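Local coordinates for solute-binding periplasmic protein of iron/siderophore ABC transporter (Yersinia pestis, PDB 6B2Y), which probably binds chelated iron in the periplasm and hands it to an ABC transporter for uptake, captured here without its metal-chelate cargo, at residues A[133-138]-A[146-151]. Residues are numbered along the deposited sequence; the frame is centred on the assembly and turned at random.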
loop_
_atom_site.group_PDB
_atom_site.type_symbol
_atom_site.label_atom_id
_atom_site.label_comp_id
_atom_site.label_asym_id
_atom_site.label_seq_id
_atom_site.Cartn_x
_atom_site.Cartn_y
_atom_site.Cartn_z
ATOM N N ALA A 133 -15.496 5.294 -12.413
ATOM C CA ALA A 133 -14.279 5.850 -11.836
ATOM C C ALA A 133 -14.148 5.378 -10.392
ATOM O O ALA A 133 -15.153 5.235 -9.692
ATOM C CB ALA A 133 -14.282 7.385 -11.893
ATOM N N ILE A 134 -12.919 5.127 -9.951
ATOM C CA ILE A 134 -12.667 4.597 -8.610
ATOM C C ILE A 134 -11.805 5.594 -7.851
ATOM O O ILE A 134 -10.814 6.096 -8.398
ATOM C CB ILE A 134 -11.976 3.221 -8.667
ATOM C CG1 ILE A 134 -12.749 2.265 -9.588
ATOM C CG2 ILE A 134 -11.840 2.644 -7.280
ATOM C CD1 ILE A 134 -11.960 1.036 -9.986
ATOM N N PHE A 135 -12.188 5.894 -6.605
ATOM C CA PHE A 135 -11.392 6.728 -5.712
ATOM C C PHE A 135 -11.256 6.057 -4.357
ATOM O O PHE A 135 -11.959 5.098 -4.040
ATOM C CB PHE A 135 -12.016 8.112 -5.495
ATOM C CG PHE A 135 -12.017 8.976 -6.712
ATOM C CD1 PHE A 135 -12.970 8.794 -7.703
ATOM C CD2 PHE A 135 -11.091 9.995 -6.849
ATOM C CE1 PHE A 135 -12.983 9.601 -8.820
ATOM C CE2 PHE A 135 -11.109 10.801 -7.960
ATOM C CZ PHE A 135 -12.052 10.608 -8.940
ATOM N N GLY A 136 -10.370 6.607 -3.530
ATOM C CA GLY A 136 -10.232 6.173 -2.153
ATOM C C GLY A 136 -10.981 7.110 -1.224
ATOM O O GLY A 136 -11.210 8.270 -1.554
ATOM N N LEU A 137 -11.403 6.579 -0.072
ATOM C CA LEU A 137 -11.971 7.419 0.974
ATOM C C LEU A 137 -10.954 8.468 1.401
ATOM O O LEU A 137 -9.741 8.239 1.361
ATOM C CB LEU A 137 -12.361 6.582 2.187
ATOM C CG LEU A 137 -13.558 5.656 2.131
ATOM C CD1 LEU A 137 -13.754 5.066 3.519
ATOM C CD2 LEU A 137 -14.787 6.405 1.678
ATOM N N SER A 138 -11.453 9.632 1.810
ATOM C CA SER A 138 -10.558 10.693 2.285
ATOM C C SER A 138 -10.098 10.433 3.721
ATOM O O SER A 138 -10.746 9.693 4.472
ATOM C CB SER A 138 -11.248 12.060 2.182
ATOM O OG SER A 138 -12.638 11.941 2.428
ATOM N N SER A 146 -10.068 16.158 -5.222
ATOM C CA SER A 146 -11.507 16.078 -4.970
ATOM C C SER A 146 -12.293 16.824 -6.045
ATOM O O SER A 146 -13.503 16.621 -6.197
ATOM C CB SER A 146 -11.842 16.632 -3.583
ATOM O OG SER A 146 -10.974 16.090 -2.601
ATOM N N GLU A 147 -11.591 17.692 -6.785
ATOM C CA GLU A 147 -12.229 18.436 -7.868
ATOM C C GLU A 147 -12.787 17.502 -8.930
ATOM O O GLU A 147 -13.818 17.803 -9.547
ATOM C CB GLU A 147 -11.233 19.409 -8.509
ATOM C CG GLU A 147 -10.276 20.104 -7.542
ATOM C CD GLU A 147 -9.163 20.864 -8.263
ATOM O OE1 GLU A 147 -9.131 20.832 -9.513
ATOM O OE2 GLU A 147 -8.324 21.497 -7.581
ATOM N N LEU A 148 -12.125 16.366 -9.155
ATOM C CA LEU A 148 -12.562 15.449 -10.195
ATOM C C LEU A 148 -13.809 14.672 -9.792
ATOM O O LEU A 148 -14.626 14.344 -10.647
ATOM C CB LEU A 148 -11.429 14.490 -10.554
ATOM C CG LEU A 148 -11.696 13.523 -11.711
ATOM C CD1 LEU A 148 -12.140 14.266 -12.960
ATOM C CD2 LEU A 148 -10.464 12.710 -12.007
ATOM N N VAL A 149 -13.996 14.368 -8.513
ATOM C CA VAL A 149 -15.208 13.646 -8.128
ATOM C C VAL A 149 -16.449 14.467 -8.464
ATOM O O VAL A 149 -17.405 13.968 -9.066
ATOM C CB VAL A 149 -15.157 13.280 -6.638
ATOM C CG1 VAL A 149 -16.448 12.611 -6.231
ATOM C CG2 VAL A 149 -13.951 12.387 -6.378
ATOM N N LYS A 150 -16.436 15.744 -8.093
ATOM C CA LYS A 150 -17.577 16.621 -8.328
ATOM C C LYS A 150 -17.913 16.719 -9.818
ATOM O O LYS A 150 -19.087 16.684 -10.212
ATOM C CB LYS A 150 -17.239 17.980 -7.725
ATOM C CG LYS A 150 -18.326 19.036 -7.858
ATOM C CD LYS A 150 -17.733 20.324 -7.346
ATOM C CE LYS A 150 -18.745 21.328 -7.007
ATOM N NZ LYS A 150 -19.705 21.527 -8.184
ATOM N N GLN A 151 -16.885 16.813 -10.663
ATOM C CA GLN A 151 -17.108 16.912 -12.101
ATOM C C GLN A 151 -17.770 15.639 -12.636
ATOM O O GLN A 151 -18.764 15.699 -13.367
ATOM C CB GLN A 151 -15.777 17.200 -12.805
ATOM C CG GLN A 151 -15.765 17.036 -14.314
ATOM C CD GLN A 151 -14.613 17.795 -14.951
ATOM O OE1 GLN A 151 -14.720 18.986 -15.236
ATOM N NE2 GLN A 151 -13.497 17.112 -15.157
#
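F135 and V149 meet where a helix packs on the parallel sheet of one lobe of this periplasmic binding protein, a worked example of an aromatic residue on a strand packing against the helix of a beta-alpha-beta unit. Strand 132-136 leads through a loop, whose residues 139-145 are not modelled, into helix 147-154, and the chain then returns as strand 159-162, parallel to the first and next to it, completing the crossover. The CB of F135 points toward the helix, and with CG anti to the carbonyl carbon (chi1 -67°) the ring is set against V149. Methyl CG2 of V149 sits over the middle of one face, 3.5 Å from the centroid of the F135 ring and 8° off its normal, a nearly axial CH-pi contact. CG of L148 lies at the edge of the same ring, near its plane, the two side chains crossing at about a right angle. L152 also touches the side chain of F135, while F161 of strand 159-162 packs against both F135 and V149. Without a hydrogen bond between them, the segments meet through apolar side chains: CZ of F135 lies 3.7 Å from CG2 of V149 and 4.0 Å from CG of L148.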